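Long-range contacts in peptide synthase (Silicibacter pomeroyi DSS-3, PDB 2QTP), which is of unknown function but belongs to a family with a variant of the Bacillus chorismate mutase fold and may act in amino-acid metabolism: residues A[29-34]-A[166-171]; A[35-40]-A[159-164]; A[81-86]-A[132-137]. One frame throughout, in Å; residues are numbered along the deposited sequence. Where two conformers were deposited one is given.

After strand 5-15 the chain enters strand 21-37, which supplies one side of both contact 1 and contact 2; strand 162-171, near the end of the model, supplies the other. Contact 1 (29-34 with 166-171) closes the widest loop. Contact 2 (35-40 with 159-164) is nested within it and continues the same antiparallel pairing to the strand ends, with Val33 packed against Met164 where the two meet. Contact 3 (81-86 with 132-137) closes a shorter loop nested inside both. Its first segment is the other sheet neighbour of strand 162-171, and its second brings the small two-stranded sheet against the large one.

Contact 1 of 3, residues A[29-34]-A[166-171]; sequences KAVAVA and AVAVTD
Ala166 has more surface buried here than any other residue, its CB methyl lying between two valines of the antiparallel partner strand. Val33 CG2 lies 3.8 Å from Ala166 CB, and Val31 CG2 also reaches this methyl. With chi1 at 180°, Val33 turns CG2 back beside its own backbone N, on the side where Ala166 lies. Val31 also leans on Ala168, the residue directly across from it, with Val31 CB 4.0 Å from Ala168 CB. The two valines thus rest on the methyls of Ala166 and Ala168.

Ala30 marks one of the two hydrogen-bonded pairs, and its methyl lies on the other face with those of Ala32, Val167 and Val169. Its N-H donates to Val169 O at 2.9 Å with an N-H...O angle of 170°, almost in line with the carbonyl bond. Val169 N returns a bond to Ala30 O, and Ala32 and Val167 repeat this reciprocal pattern two residues along. Carbonyls also meet CA-H groups between these pairs, as in the 3.2 Å approach of Ala168 CA to Ala30 O.

Lys29 lies on the same face as Ala166, paired with Thr170. Its CG runs alongside the methyl of Thr170, with Lys29 CG and Thr170 CG2 3.9 Å apart. The straight chain beyond CG carries NZ away from this strand to the backbone oxygen of Gly149.

The paired strands form a central part of the mixed sheet, flanked by strand 5-15 beyond 29-34 and strand 79-86 beyond 166-171. Helix 49-70 covers the face of Ala30, Ala32 and Val169, whereas strands 131-135 and 148-152 pack on the face of Val31, Ala166 and Ala168.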
loop_
_atom_site.group_PDB
_atom_site.type_symbol
_atom_site.label_atom_id
_atom_site.label_comp_id
_atom_site.label_asym_id
_atom_site.label_seq_id
_atom_site.Cartn_x
_atom_site.Cartn_y
_atom_site.Cartn_z
ATOM N N LYS A 29 -2.255 7.566 11.403
ATOM C CA LYS A 29 -2.158 7.055 10.046
ATOM C C LYS A 29 -1.913 5.557 10.148
ATOM O O LYS A 29 -1.191 5.092 11.046
ATOM C CB LYS A 29 -0.968 7.663 9.299
ATOM C CG LYS A 29 -0.833 9.159 9.365
ATOM C CD LYS A 29 0.354 9.562 8.508
ATOM C CE LYS A 29 0.501 11.061 8.365
ATOM N NZ LYS A 29 1.762 11.317 7.627
ATOM N N ALA A 30 -2.486 4.795 9.231
ATOM C CA ALA A 30 -2.227 3.361 9.190
ATOM C C ALA A 30 -1.961 2.989 7.758
ATOM O O ALA A 30 -2.510 3.614 6.836
ATOM C CB ALA A 30 -3.404 2.564 9.754
ATOM N N VAL A 31 -1.121 1.980 7.562
ATOM C CA VAL A 31 -0.856 1.435 6.237
ATOM C C VAL A 31 -0.716 -0.091 6.367
ATOM O O VAL A 31 -0.100 -0.574 7.305
ATOM C CB VAL A 31 0.393 2.099 5.529
ATOM C CG1 VAL A 31 1.577 2.164 6.396
ATOM C CG2 VAL A 31 0.741 1.366 4.208
ATOM N N ALA A 32 -1.379 -0.826 5.484
ATOM C CA ALA A 32 -1.312 -2.290 5.433
ATOM C C ALA A 32 -0.620 -2.652 4.103
ATOM O O ALA A 32 -0.938 -2.079 3.055
ATOM C CB ALA A 32 -2.733 -2.925 5.542
ATOM N N VAL A 33 0.329 -3.583 4.180
ATOM C CA VAL A 33 1.178 -3.987 3.064
ATOM C C VAL A 33 1.137 -5.516 2.889
ATOM O O VAL A 33 1.146 -6.267 3.887
ATOM C CB VAL A 33 2.655 -3.560 3.325
ATOM C CG1 VAL A 33 3.525 -3.972 2.198
ATOM C CG2 VAL A 33 2.720 -2.074 3.529
ATOM N N ALA A 34 1.055 -5.961 1.630
ATOM C CA ALA A 34 1.115 -7.402 1.274
ATOM C C ALA A 34 2.239 -7.608 0.295
ATOM O O ALA A 34 2.472 -6.776 -0.584
ATOM C CB ALA A 34 -0.194 -7.915 0.681
ATOM N N ALA A 166 0.531 -1.646 -1.039
ATOM C CA ALA A 166 0.153 -0.944 0.166
ATOM C C ALA A 166 -1.134 -0.129 0.006
ATOM O O ALA A 166 -1.393 0.469 -1.044
ATOM C CB ALA A 166 1.314 -0.001 0.621
ATOM N N VAL A 167 -1.941 -0.125 1.072
ATOM C CA VAL A 167 -3.114 0.749 1.214
ATOM C C VAL A 167 -2.974 1.509 2.544
ATOM O O VAL A 167 -2.645 0.912 3.587
ATOM C CB VAL A 167 -4.421 -0.065 1.189
ATOM C CG1 VAL A 167 -5.610 0.802 1.592
ATOM C CG2 VAL A 167 -4.616 -0.756 -0.223
ATOM N N ALA A 168 -3.207 2.820 2.512
ATOM C CA ALA A 168 -3.098 3.666 3.697
ATOM C C ALA A 168 -4.402 4.428 3.901
ATOM O O ALA A 168 -5.117 4.707 2.934
ATOM C CB ALA A 168 -1.946 4.644 3.538
ATOM N N VAL A 169 -4.686 4.741 5.164
ATOM C CA VAL A 169 -5.851 5.479 5.613
ATOM C C VAL A 169 -5.392 6.361 6.785
ATOM O O VAL A 169 -4.489 5.977 7.533
ATOM C CB VAL A 169 -6.986 4.507 6.092
ATOM C CG1 VAL A 169 -8.236 5.276 6.462
ATOM C CG2 VAL A 169 -7.332 3.478 4.997
ATOM N N THR A 170 -5.967 7.555 6.919
ATOM C CA THR A 170 -5.680 8.411 8.049
ATOM C C THR A 170 -6.965 8.647 8.805
ATOM O O THR A 170 -8.052 8.543 8.250
ATOM C CB THR A 170 -5.088 9.802 7.700
ATOM O OG1 THR A 170 -6.060 10.573 7.010
ATOM C CG2 THR A 170 -3.835 9.702 6.874
ATOM N N ASP A 171 -6.815 8.924 10.089
ATOM C CA ASP A 171 -7.939 9.229 10.947
ATOM C C ASP A 171 -7.649 10.423 11.834
ATOM O O ASP A 171 -6.616 10.484 12.514
ATOM C CB ASP A 171 -8.243 8.029 11.830
ATOM C CG ASP A 171 -9.345 8.304 12.807
ATOM O OD1 ASP A 171 -10.297 9.035 12.458
ATOM O OD2 ASP A 171 -9.267 7.774 13.928
#

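Contact 2 of 3, residues A[35-40]-A[159-164]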
loop_
_atom_site.group_PDB
_atom_site.type_symbol
_atom_site.label_atom_id
_atom_site.label_comp_id
_atom_site.label_asym_id
_atom_site.label_seq_id
_atom_site.Cartn_x
_atom_site.Cartn_y
_atom_site.Cartn_z
ATOM N N VAL A 35 2.975 -8.691 0.506
ATOM C CA VAL A 35 4.030 -9.120 -0.402
ATOM C C VAL A 35 3.519 -10.360 -1.118
ATOM O O VAL A 35 3.231 -11.378 -0.492
ATOM C CB VAL A 35 5.361 -9.394 0.326
ATOM C CG1 VAL A 35 6.465 -9.822 -0.669
ATOM C CG2 VAL A 35 5.775 -8.152 1.164
ATOM N N ILE A 36 3.383 -10.265 -2.441
ATOM C CA ILE A 36 2.901 -11.392 -3.228
ATOM C C ILE A 36 3.877 -11.759 -4.325
ATOM O O ILE A 36 4.678 -10.951 -4.712
ATOM C CB ILE A 36 1.532 -11.079 -3.893
ATOM C CG1 ILE A 36 1.654 -9.859 -4.814
ATOM C CG2 ILE A 36 0.461 -10.848 -2.833
ATOM C CD1 ILE A 36 0.601 -9.770 -5.882
ATOM N N GLU A 37 3.784 -12.987 -4.821
ATOM C CA GLU A 37 4.526 -13.423 -5.987
ATOM C C GLU A 37 3.912 -12.778 -7.226
ATOM O O GLU A 37 2.694 -12.715 -7.359
ATOM C CB GLU A 37 4.493 -14.955 -6.098
ATOM C CG GLU A 37 5.229 -15.516 -7.339
ATOM C CD GLU A 37 5.112 -17.044 -7.479
ATOM O OE1 GLU A 37 5.670 -17.764 -6.612
ATOM O OE2 GLU A 37 4.464 -17.507 -8.455
ATOM N N ASN A 38 4.758 -12.243 -8.105
ATOM C CA ASN A 38 4.308 -11.653 -9.361
ATOM C C ASN A 38 4.199 -12.802 -10.348
ATOM O O ASN A 38 5.213 -13.425 -10.669
ATOM C CB ASN A 38 5.338 -10.611 -9.803
ATOM C CG ASN A 38 5.017 -9.935 -11.092
ATOM O OD1 ASN A 38 4.014 -10.226 -11.760
ATOM N ND2 ASN A 38 5.941 -9.035 -11.511
ATOM N N PRO A 39 2.972 -13.132 -10.807
ATOM C CA PRO A 39 2.882 -14.245 -11.776
ATOM C C PRO A 39 3.584 -13.965 -13.122
ATOM O O PRO A 39 3.890 -14.891 -13.851
ATOM C CB PRO A 39 1.352 -14.405 -11.973
ATOM C CG PRO A 39 0.815 -13.038 -11.731
ATOM C CD PRO A 39 1.641 -12.553 -10.536
ATOM N N PHE A 40 3.874 -12.700 -13.408
ATOM C CA PHE A 40 4.500 -12.305 -14.647
ATOM C C PHE A 40 5.977 -11.975 -14.498
ATOM O O PHE A 40 6.548 -11.397 -15.392
ATOM C CB PHE A 40 3.732 -11.119 -15.245
ATOM C CG PHE A 40 2.225 -11.367 -15.375
ATOM C CD1 PHE A 40 1.749 -12.575 -15.824
ATOM C CD2 PHE A 40 1.307 -10.370 -15.079
ATOM C CE1 PHE A 40 0.390 -12.802 -15.954
ATOM C CE2 PHE A 40 -0.055 -10.602 -15.193
ATOM C CZ PHE A 40 -0.501 -11.815 -15.635
ATOM N N ARG A 159 11.233 -9.048 -3.298
ATOM C CA ARG A 159 12.264 -9.764 -4.017
ATOM C C ARG A 159 12.008 -9.573 -5.514
ATOM O O ARG A 159 10.969 -9.050 -5.926
ATOM C CB ARG A 159 12.221 -11.242 -3.678
ATOM C CG ARG A 159 12.542 -11.591 -2.223
ATOM C CD ARG A 159 12.141 -13.047 -2.037
ATOM N NE ARG A 159 12.239 -13.559 -0.674
ATOM C CZ ARG A 159 11.619 -14.662 -0.262
ATOM N NH1 ARG A 159 10.838 -15.347 -1.093
ATOM N NH2 ARG A 159 11.762 -15.076 0.982
ATOM N N ALA A 160 12.952 -10.002 -6.328
ATOM C CA ALA A 160 12.873 -9.774 -7.774
ATOM C C ALA A 160 11.586 -10.292 -8.445
ATOM O O ALA A 160 11.059 -9.667 -9.387
ATOM C CB ALA A 160 14.171 -10.355 -8.449
ATOM N N ASN A 161 11.053 -11.400 -7.943
ATOM C CA ASN A 161 9.828 -11.983 -8.496
ATOM C C ASN A 161 8.556 -11.645 -7.721
ATOM O O ASN A 161 7.567 -12.355 -7.845
ATOM C CB ASN A 161 9.959 -13.511 -8.598
ATOM C CG ASN A 161 9.992 -14.225 -7.195
ATOM O OD1 ASN A 161 10.393 -13.642 -6.163
ATOM N ND2 ASN A 161 9.588 -15.499 -7.184
ATOM N N GLU A 162 8.574 -10.552 -6.949
ATOM C CA GLU A 162 7.439 -10.164 -6.129
ATOM C C GLU A 162 6.902 -8.776 -6.441
ATOM O O GLU A 162 7.528 -8.002 -7.169
ATOM C CB GLU A 162 7.845 -10.204 -4.653
ATOM C CG GLU A 162 8.308 -11.581 -4.161
ATOM C CD GLU A 162 8.642 -11.619 -2.671
ATOM O OE1 GLU A 162 9.238 -10.645 -2.125
ATOM O OE2 GLU A 162 8.282 -12.627 -2.041
ATOM N N ILE A 163 5.745 -8.486 -5.838
ATOM C CA ILE A 163 5.143 -7.132 -5.771
ATOM C C ILE A 163 4.767 -6.823 -4.299
ATOM O O ILE A 163 4.234 -7.700 -3.599
ATOM C CB ILE A 163 3.888 -6.958 -6.658
ATOM C CG1 ILE A 163 4.160 -7.374 -8.094
ATOM C CG2 ILE A 163 3.397 -5.499 -6.697
ATOM C CD1 ILE A 163 2.968 -7.193 -9.021
HETATM N N MSE A 164 5.120 -5.614 -3.830
HETATM C CA MSE A 164 4.766 -5.133 -2.495
HETATM C C MSE A 164 3.664 -4.087 -2.719
HETATM O O MSE A 164 3.872 -3.077 -3.384
HETATM C CB MSE A 164 5.988 -4.538 -1.773
HETATM C CG MSE A 164 5.762 -4.232 -0.346
HETATM SE SE MSE A 164 7.233 -3.585 0.647
HETATM C CE MSE A 164 7.429 -1.770 -0.147
HETATM O O HOH W 1 8.322 -8.902 -9.847
#
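Val35 meets the carboxylate of Glu162 near the end of an antiparallel strand pair, part of the large mixed sheet. Its CG1, anti to the backbone N at chi1 -179°, crosses toward the acid and comes 3.2 Å from Glu162 OE1. That oxygen also accepts from Arg159 N, which comes from the anti side, somewhat out of the carboxylate plane, within the type I beta turn from Arg159 to Glu162, while OE2 forms a salt bridge with Arg6. Replacing Glu162 by alanine would probably deprive Arg6 of its carboxylate mate and Arg159 N of its side-chain acceptor, and open a gap beside Val35 CG1.

Ile36 is the hydrogen-bonded partner of Ile163. Ile36 N donates to Ile163 O at 2.9 Å, and Ile163 N donates back to Ile36 O. Their side chains lie side by side, Ile36 CG1 being 4.1 Å from Ile163 CB, and helix 92-98 covers both through Ile98.

Glu37 faces Glu162 as a non-hydrogen-bonded pair, but their side chains diverge. Beyond it the chain leaves the strand at Asn38, whose backbone N still bonds to Asn161 O at 2.8 Å, tilted 24° from the carbonyl plane. The Asn38 side chain crosses Ile163, with Asn38 CB 3.8 Å from Ile163 CG1. Its OD1 accepts from Phe40 N in an Asx turn, the donor standing well above the amide plane, while ND2 bonds to His94. A water joins the two segments, accepting from Asn38 ND2 at 2.9 Å and donating to Ala160 O and Glu162 O.

Contact 3 of 3, residues A[81-86]-A[132-137]; sequences GKSAMV and DVPLGH
Gly81 and Pro134 make the closest backbone approach between two strands that run nearly antiparallel but belong to different sheets. Gly81 CA lies 3.1 Å from Pro134 O, and the CA-H points almost straight at the oxygen, with an angle of 176° at hydrogen. A side chain at Gly81 would point into this carbonyl, so the missing CB permits the close fit.

Van der Waals contacts of apolar groups on the backbone and hydroxyl of the other strand come mainly from Val133. At chi1 -169° Val133 swings CG1 away from its own N, and this methyl lies against the peptide between Gly81 and Lys82, at 3.9 Å from both Gly81 C and Lys82 N. Leu135 has its CB directed away from strand 81-86, yet its CD2 methyl reaches 4.2 Å from Gly81 N. The ring of Pro134 adds CD, which lies 3.2 Å from Ser83 OG and also approaches the carbonyl oxygen of Lys82.

The polar part of the contact centres on Ser83. Its hydroxyl comes 3.2 Å from Asp132 O and is hydrogen-bonded to the hydroxyl of Ser121, which also makes a weak bond to that same carbonyl. The side chain of Lys82 points away from strand 131-135, and its NZ hydrogen-bonds to Leu99 O.

Strand 79-86 is held in the large sheet between parallel strand 120-124 and antiparallel strand 162-171. Strand 131-135 pairs separately with strand 148-152 and crosses one face of that sheet, where Val133 and Leu135 also pack on Ala168; helix 92-98 touches strand 79-86 at Ala84 and Val86.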
loop_
_atom_site.group_PDB
_atom_site.type_symbol
_atom_site.label_atom_id
_atom_site.label_comp_id
_atom_site.label_asym_id
_atom_site.label_seq_id
_atom_site.Cartn_x
_atom_site.Cartn_y
_atom_site.Cartn_z
ATOM N N GLY A 81 -5.069 6.131 0.306
ATOM C CA GLY A 81 -4.070 6.100 -0.763
ATOM C C GLY A 81 -3.580 4.692 -0.945
ATOM O O GLY A 81 -3.798 3.851 -0.081
ATOM N N LYS A 82 -2.940 4.427 -2.078
ATOM C CA LYS A 82 -2.433 3.104 -2.364
ATOM C C LYS A 82 -1.184 3.196 -3.256
ATOM O O LYS A 82 -1.014 4.157 -3.970
ATOM C CB LYS A 82 -3.534 2.263 -3.007
ATOM C CG LYS A 82 -4.022 2.754 -4.335
ATOM C CD LYS A 82 -5.251 1.970 -4.779
ATOM C CE LYS A 82 -5.616 2.300 -6.200
ATOM N NZ LYS A 82 -6.916 1.676 -6.611
ATOM N N SER A 83 -0.293 2.217 -3.157
ATOM C CA SER A 83 0.922 2.193 -3.945
ATOM C C SER A 83 1.320 0.781 -4.154
ATOM O O SER A 83 0.890 -0.095 -3.414
ATOM C CB SER A 83 2.105 2.869 -3.191
ATOM O OG SER A 83 1.933 4.231 -3.210
ATOM N N ALA A 84 2.223 0.566 -5.108
ATOM C CA ALA A 84 2.777 -0.771 -5.329
ATOM C C ALA A 84 4.233 -0.617 -5.806
ATOM O O ALA A 84 4.583 0.297 -6.539
ATOM C CB ALA A 84 1.943 -1.575 -6.337
HETATM N N MSE A 85 5.079 -1.509 -5.331
HETATM C CA MSE A 85 6.466 -1.540 -5.739
HETATM C C MSE A 85 6.685 -2.913 -6.336
HETATM O O MSE A 85 6.528 -3.937 -5.658
HETATM C CB MSE A 85 7.418 -1.332 -4.564
HETATM C CG MSE A 85 8.926 -1.297 -4.902
HETATM SE SE MSE A 85 10.053 -1.147 -3.320
HETATM C CE MSE A 85 10.079 0.808 -3.141
ATOM N N VAL A 86 7.122 -2.907 -7.592
ATOM C CA VAL A 86 7.408 -4.127 -8.334
ATOM C C VAL A 86 8.865 -4.521 -8.109
ATOM O O VAL A 86 9.769 -3.673 -8.096
ATOM C CB VAL A 86 7.175 -3.917 -9.852
ATOM C CG1 VAL A 86 7.106 -5.254 -10.591
ATOM C CG2 VAL A 86 5.911 -3.121 -10.073
ATOM N N ASP A 132 6.747 5.255 -0.823
ATOM C CA ASP A 132 5.971 6.346 -0.304
ATOM C C ASP A 132 4.517 6.151 -0.720
ATOM O O ASP A 132 4.221 6.064 -1.907
ATOM C CB ASP A 132 6.515 7.646 -0.860
ATOM C CG ASP A 132 6.548 8.770 0.177
ATOM O OD1 ASP A 132 5.543 9.004 0.932
ATOM O OD2 ASP A 132 7.616 9.435 0.201
ATOM N N VAL A 133 3.618 6.010 0.251
ATOM C CA VAL A 133 2.195 5.842 -0.044
ATOM C C VAL A 133 1.499 7.215 0.062
ATOM O O VAL A 133 1.467 7.814 1.110
ATOM C CB VAL A 133 1.530 4.838 0.892
ATOM C CG1 VAL A 133 0.109 4.495 0.365
ATOM C CG2 VAL A 133 2.410 3.600 1.043
ATOM N N PRO A 134 0.960 7.719 -1.042
ATOM C CA PRO A 134 0.288 9.010 -1.013
ATOM C C PRO A 134 -1.028 8.982 -0.209
ATOM O O PRO A 134 -1.631 7.927 -0.036
ATOM C CB PRO A 134 0.038 9.295 -2.492
ATOM C CG PRO A 134 0.076 8.010 -3.145
ATOM C CD PRO A 134 0.932 7.102 -2.370
ATOM N N LEU A 135 -1.436 10.121 0.321
ATOM C CA LEU A 135 -2.677 10.213 1.098
ATOM C C LEU A 135 -3.459 11.421 0.592
ATOM O O LEU A 135 -3.049 12.561 0.795
ATOM C CB LEU A 135 -2.397 10.361 2.597
ATOM C CG LEU A 135 -2.000 9.114 3.385
ATOM C CD1 LEU A 135 -1.481 9.502 4.784
ATOM C CD2 LEU A 135 -3.166 8.154 3.492
ATOM N N GLY A 136 -4.567 11.166 -0.082
ATOM C CA GLY A 136 -5.375 12.240 -0.609
ATOM C C GLY A 136 -6.587 12.409 0.278
ATOM O O GLY A 136 -7.255 11.419 0.607
ATOM N N HIS A 137 -6.864 13.660 0.658
ATOM C CA HIS A 137 -8.034 14.016 1.475
ATOM C C HIS A 137 -9.273 14.054 0.600
ATOM O O HIS A 137 -10.353 13.694 1.047
ATOM C CB HIS A 137 -7.837 15.373 2.175
ATOM C CG HIS A 137 -7.408 15.273 3.610
ATOM N ND1 HIS A 137 -6.146 14.859 3.993
ATOM C CD2 HIS A 137 -8.066 15.580 4.759
ATOM C CE1 HIS A 137 -6.054 14.891 5.314
ATOM N NE2 HIS A 137 -7.203 15.331 5.803
#